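Local coordinates for hypothetical protein (Bacteroides ovatus, PDB 4EPS) that probably forms part of the tip of a fimbrium, a filamentous cell-surface appendage that mediates adhesion and biofilm formation, at residues Gly106-Ala111 with Thr156-Leu161; Asn138-Ile143 with Leu151-Thr156. All coordinates share one frame; numbering follows the deposited sequence.

Interaction 1 (Gly106-Ala111 with Thr156-Leu161)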
loop_
_atom_site.group_PDB
_atom_site.type_symbol
_atom_site.label_atom_id
_atom_site.label_comp_id
_atom_site.label_asym_id
_atom_site.label_seq_id
_atom_site.Cartn_x
_atom_site.Cartn_y
_atom_site.Cartn_z
ATOM N N GLY A 106 4.854 65.225 9.505
ATOM C CA GLY A 106 5.623 64.003 9.717
ATOM C C GLY A 106 6.140 63.340 8.453
ATOM O O GLY A 106 5.783 63.748 7.340
ATOM N N ASP A 107 6.984 62.296 8.628
ATOM C CA ASP A 107 7.584 61.578 7.501
ATOM C C ASP A 107 6.675 60.424 7.002
ATOM O O ASP A 107 7.018 59.746 6.021
ATOM C CB ASP A 107 8.990 61.064 7.875
ATOM C CG ASP A 107 9.941 62.154 8.352
ATOM O OD1 ASP A 107 10.246 63.073 7.553
ATOM O OD2 ASP A 107 10.376 62.091 9.524
ATOM N N ASP A 108 5.499 60.231 7.640
ATOM C CA ASP A 108 4.531 59.202 7.235
ATOM C C ASP A 108 3.180 59.871 6.964
ATOM O O ASP A 108 2.426 60.155 7.898
ATOM C CB ASP A 108 4.430 58.094 8.309
ATOM C CG ASP A 108 3.394 57.000 8.051
ATOM O OD1 ASP A 108 2.850 56.938 6.917
ATOM O OD2 ASP A 108 3.102 56.237 8.985
ATOM N N PHE A 109 2.868 60.111 5.670
ATOM C CA PHE A 109 1.634 60.802 5.273
ATOM C C PHE A 109 0.350 60.135 5.798
ATOM O O PHE A 109 -0.619 60.839 6.058
ATOM C CB PHE A 109 1.558 60.917 3.748
ATOM C CG PHE A 109 0.399 61.716 3.185
ATOM C CD1 PHE A 109 0.412 63.108 3.213
ATOM C CD2 PHE A 109 -0.668 61.077 2.563
ATOM C CE1 PHE A 109 -0.641 63.847 2.666
ATOM C CE2 PHE A 109 -1.707 61.816 1.982
ATOM C CZ PHE A 109 -1.686 63.200 2.033
ATOM N N PHE A 110 0.316 58.790 5.901
ATOM C CA PHE A 110 -0.905 58.124 6.359
ATOM C C PHE A 110 -0.829 57.639 7.836
ATOM O O PHE A 110 -1.643 56.803 8.249
ATOM C CB PHE A 110 -1.239 56.944 5.434
ATOM C CG PHE A 110 -1.632 57.339 4.024
ATOM C CD1 PHE A 110 -2.871 57.927 3.765
ATOM C CD2 PHE A 110 -0.796 57.056 2.949
ATOM C CE1 PHE A 110 -3.258 58.244 2.453
ATOM C CE2 PHE A 110 -1.177 57.378 1.639
ATOM C CZ PHE A 110 -2.410 57.955 1.398
ATOM N N ALA A 111 0.119 58.178 8.630
ATOM C CA ALA A 111 0.258 57.812 10.051
ATOM C C ALA A 111 -1.096 57.916 10.824
ATOM O O ALA A 111 -1.432 56.932 11.496
ATOM C CB ALA A 111 1.327 58.664 10.732
ATOM N N THR A 156 1.924 48.961 0.758
ATOM C CA THR A 156 2.363 48.059 1.823
ATOM C C THR A 156 1.188 47.921 2.820
ATOM O O THR A 156 0.480 48.895 3.065
ATOM C CB THR A 156 3.677 48.588 2.438
ATOM O OG1 THR A 156 4.615 48.820 1.384
ATOM C CG2 THR A 156 4.300 47.628 3.429
ATOM N N HIS A 157 0.996 46.727 3.373
ATOM C CA HIS A 157 -0.064 46.432 4.347
ATOM C C HIS A 157 0.329 47.029 5.690
ATOM O O HIS A 157 1.480 46.847 6.146
ATOM C CB HIS A 157 -0.291 44.915 4.452
ATOM C CG HIS A 157 -0.831 44.299 3.198
ATOM N ND1 HIS A 157 -2.166 43.972 3.078
ATOM C CD2 HIS A 157 -0.197 43.987 2.041
ATOM C CE1 HIS A 157 -2.299 43.418 1.879
ATOM N NE2 HIS A 157 -1.142 43.418 1.212
ATOM N N ARG A 158 -0.611 47.752 6.325
ATOM C CA ARG A 158 -0.338 48.413 7.599
ATOM C C ARG A 158 -0.650 47.517 8.806
ATOM O O ARG A 158 -0.148 47.772 9.895
ATOM C CB ARG A 158 -1.116 49.731 7.683
ATOM C CG ARG A 158 -0.698 50.743 6.602
ATOM C CD ARG A 158 0.791 51.056 6.620
ATOM N NE ARG A 158 1.142 51.889 7.765
ATOM C CZ ARG A 158 1.339 53.202 7.706
ATOM N NH1 ARG A 158 1.251 53.842 6.549
ATOM N NH2 ARG A 158 1.633 53.884 8.804
HETATM N N MSE A 159 -1.472 46.478 8.620
HETATM C CA MSE A 159 -1.804 45.582 9.723
HETATM C C MSE A 159 -0.820 44.416 9.744
HETATM O O MSE A 159 0.023 44.289 8.848
HETATM C CB MSE A 159 -3.265 45.047 9.565
HETATM C CG MSE A 159 -4.331 46.162 9.616
HETATM SE SE MSE A 159 -4.275 47.160 11.314
HETATM C CE MSE A 159 -3.529 48.883 10.668
ATOM N N SER A 160 -0.949 43.548 10.752
ATOM C CA SER A 160 -0.154 42.328 10.834
ATOM C C SER A 160 -1.091 41.179 10.520
ATOM O O SER A 160 -2.305 41.389 10.476
ATOM C CB SER A 160 0.494 42.195 12.213
ATOM O OG SER A 160 1.479 41.174 12.150
ATOM N N LEU A 161 -0.559 39.984 10.281
ATOM C CA LEU A 161 -1.417 38.865 9.895
ATOM C C LEU A 161 -1.110 37.588 10.659
ATOM O O LEU A 161 0.041 37.149 10.712
ATOM C CB LEU A 161 -1.260 38.616 8.381
ATOM C CG LEU A 161 -2.143 37.504 7.767
ATOM C CD1 LEU A 161 -3.650 37.911 7.815
ATOM C CD2 LEU A 161 -1.706 37.206 6.368
#
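Asp-108 and Arg-158 form a salt bridge that ties a type I beta turn, Asp-108 to Ala-111, to a break in the long strand 148-174 of the fimbrillin-like fold. The two side chains reach for each other from opposite directions, and the bridge rests on one close pair, Arg-158 NH2 to Asp-108 OD2 at 2.8 Å. The syn lone pair of OD2 takes the N-H with an angle of 143°, and OD2 sits near the guanidinium plane at its edge. Carboxylate and guanidinium planes are 32° apart, and Asp-108 OD1 is 3.5 Å from Arg-158 NH1, a looser approach beside the single bond. Two carbon atoms of the same turn also come near the guanidinium, obliquely: Phe-110 CB lies 4.1 Å from Arg-158 NH1, and Ala-111 CA 4.3 Å from Arg-158 NH2. Arg-158 bends at both chi2 and chi3, and other partners hold its remaining nitrogens: NE makes a salt bridge to Glu-249, and NH1 a hydrogen bond to Thr-136 of strand 135-145. Were Asp-108 an alanine, NH2 of Arg-158 would probably lose its anionic mate and the turn its side-chain brace. That brace is an Asx turn, and Phe-110 opens the helix 111-115 from the N-cap position. The turn itself is closed by Ala-111 N to Asp-108 O, 3.1 Å. With CG anti to the backbone N (chi1 177°), the carboxylate of Asp-108 lets OD1 receive Phe-110 N at 3.3 Å, from well above the carboxylate plane.

Interaction 2 (Asn138-Ile143 with Leu151-Thr156); sequences NATALI and LSFQLT
Thr-140 lies against the ring of Phe-153, its OG1 3.4 Å from CD1 and its CB 3.8 Å from CE1, at a slant that presents neither a clean face nor a clean edge. The methyl of the same threonine, CG2, turns anti to the backbone N and rests 3.5 Å from Ser-152 O. A second close patch is mainly apolar: Leu-142 CD1 meets Leu-151 CG at 3.7 Å, and Leu-151 CD2 also comes near Ala-141 O. Toward strand 87-92, Leu-151 touches Phe-88 and Phe-153 touches Ala-90. The segments belong to the beta hairpin of strands 135-145 and 148-174, but here the two backbones are spread at Thr-140 and Phe-153 (CA atoms 6.7 Å apart) and nearer at Leu-142 and Leu-151 (CA atoms 5.3 Å apart). Two waters span the gap. One donates to Thr-140 OG1 and accepts from Gln-154 N, joining side chain to backbone. The other, between backbones, donates a hydrogen bond to Ala-141 O at 2.6 Å and accepts from the N-H of Ser-152. On this looser side Ser-152 and Gln-154 are placed toward the surface. Thr-140 OG1 is doubly engaged, because it also donates to Asn-138 O at 3.0 Å, from above that carbonyl's plane.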
loop_
_atom_site.group_PDB
_atom_site.type_symbol
_atom_site.label_atom_id
_atom_site.label_comp_id
_atom_site.label_asym_id
_atom_site.label_seq_id
_atom_site.Cartn_x
_atom_site.Cartn_y
_atom_site.Cartn_z
ATOM N N ASN A 138 4.061 55.312 -0.126
ATOM C CA ASN A 138 4.867 56.454 0.292
ATOM C C ASN A 138 4.803 57.453 -0.876
ATOM O O ASN A 138 4.021 57.216 -1.801
ATOM C CB ASN A 138 6.282 56.030 0.676
ATOM C CG ASN A 138 6.310 55.392 2.042
ATOM O OD1 ASN A 138 5.666 55.844 2.998
ATOM N ND2 ASN A 138 7.014 54.305 2.157
ATOM N N ALA A 139 5.531 58.575 -0.804
ATOM C CA ALA A 139 5.568 59.624 -1.829
ATOM C C ALA A 139 6.033 59.030 -3.170
ATOM O O ALA A 139 7.101 58.418 -3.239
ATOM C CB ALA A 139 6.498 60.754 -1.388
ATOM N N THR A 140 5.216 59.189 -4.192
ATOM C CA THR A 140 5.451 58.601 -5.519
ATOM C C THR A 140 5.531 59.699 -6.573
ATOM O O THR A 140 4.727 60.619 -6.561
ATOM C CB THR A 140 4.312 57.598 -5.833
ATOM O OG1 THR A 140 4.183 56.692 -4.729
ATOM C CG2 THR A 140 4.538 56.809 -7.126
ATOM N N ALA A 141 6.478 59.555 -7.509
ATOM C CA ALA A 141 6.672 60.503 -8.584
ATOM C C ALA A 141 5.945 60.069 -9.847
ATOM O O ALA A 141 5.814 58.876 -10.144
ATOM C CB ALA A 141 8.156 60.645 -8.868
ATOM N N LEU A 142 5.555 61.063 -10.628
ATOM C CA LEU A 142 4.952 60.862 -11.932
ATOM C C LEU A 142 6.076 60.506 -12.923
ATOM O O LEU A 142 7.166 61.090 -12.862
ATOM C CB LEU A 142 4.273 62.174 -12.290
ATOM C CG LEU A 142 3.338 62.240 -13.460
ATOM C CD1 LEU A 142 2.062 61.461 -13.207
ATOM C CD2 LEU A 142 2.951 63.688 -13.703
ATOM N N ILE A 143 5.827 59.541 -13.797
ATOM C CA ILE A 143 6.798 59.084 -14.798
ATOM C C ILE A 143 6.252 59.408 -16.181
ATOM O O ILE A 143 5.078 59.119 -16.440
ATOM C CB ILE A 143 7.091 57.549 -14.664
ATOM C CG1 ILE A 143 7.464 57.105 -13.224
ATOM C CG2 ILE A 143 8.122 57.047 -15.700
ATOM C CD1 ILE A 143 8.554 57.867 -12.532
ATOM N N LEU A 151 1.382 56.875 -13.065
ATOM C CA LEU A 151 1.603 56.805 -11.628
ATOM C C LEU A 151 1.575 55.362 -11.264
ATOM O O LEU A 151 0.548 54.702 -11.499
ATOM C CB LEU A 151 0.538 57.565 -10.841
ATOM C CG LEU A 151 0.723 59.037 -10.681
ATOM C CD1 LEU A 151 -0.518 59.631 -10.033
ATOM C CD2 LEU A 151 2.009 59.351 -9.856
ATOM N N SER A 152 2.699 54.827 -10.778
ATOM C CA SER A 152 2.760 53.409 -10.441
ATOM C C SER A 152 3.090 53.293 -8.958
ATOM O O SER A 152 4.201 53.627 -8.527
ATOM C CB SER A 152 3.764 52.688 -11.342
ATOM O OG SER A 152 3.817 51.307 -11.052
ATOM N N PHE A 153 2.075 52.935 -8.171
ATOM C CA PHE A 153 2.197 52.867 -6.721
ATOM C C PHE A 153 2.597 51.502 -6.228
ATOM O O PHE A 153 2.124 50.474 -6.734
ATOM C CB PHE A 153 0.860 53.237 -6.059
ATOM C CG PHE A 153 0.431 54.664 -6.279
ATOM C CD1 PHE A 153 0.983 55.696 -5.527
ATOM C CD2 PHE A 153 -0.489 54.986 -7.275
ATOM C CE1 PHE A 153 0.598 57.020 -5.741
ATOM C CE2 PHE A 153 -0.870 56.321 -7.487
ATOM C CZ PHE A 153 -0.307 57.320 -6.728
ATOM N N GLN A 154 3.423 51.500 -5.184
ATOM C CA GLN A 154 3.778 50.298 -4.421
ATOM C C GLN A 154 3.022 50.427 -3.087
ATOM O O GLN A 154 3.281 51.386 -2.356
ATOM C CB GLN A 154 5.312 50.211 -4.178
ATOM C CG GLN A 154 6.162 50.070 -5.440
ATOM C CD GLN A 154 6.003 48.731 -6.092
ATOM O OE1 GLN A 154 5.763 47.720 -5.440
ATOM N NE2 GLN A 154 6.014 48.713 -7.397
ATOM N N LEU A 155 2.096 49.514 -2.785
ATOM C CA LEU A 155 1.327 49.553 -1.522
ATOM C C LEU A 155 1.865 48.565 -0.527
ATOM O O LEU A 155 2.212 47.443 -0.918
ATOM C CB LEU A 155 -0.168 49.248 -1.741
ATOM C CG LEU A 155 -0.967 50.113 -2.726
ATOM C CD1 LEU A 155 -2.435 49.722 -2.672
ATOM C CD2 LEU A 155 -0.821 51.626 -2.420
ATOM N N THR A 156 1.924 48.961 0.758
ATOM C CA THR A 156 2.363 48.059 1.823
ATOM C C THR A 156 1.188 47.921 2.820
ATOM O O THR A 156 0.480 48.895 3.065
ATOM C CB THR A 156 3.677 48.588 2.438
ATOM O OG1 THR A 156 4.615 48.820 1.384
ATOM C CG2 THR A 156 4.300 47.628 3.429
HETATM O O HOH W 1 4.739 54.059 -4.647
HETATM O O HOH W 2 4.891 56.662 -11.070
#

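Both contacts use strand 148-174, and their segments overlap at Thr-156, which carries neither contact; their centres lie 14 Å apart. Along the chain interaction 2 is nested inside the loop that interaction 1 closes, a hairpin contact of 8 residues' separation within one of 45. Strand 135-145 is common ground: it supplies residues 138-143 to interaction 2, while its Thr-136 bonds Arg-158 of interaction 1. Apart from the overlap the two do not touch each other, and both fall within the fimbrillin-like part of the chain. Both lie far from the centre of the chain, about 34 and 38 Å away, on the same side of it.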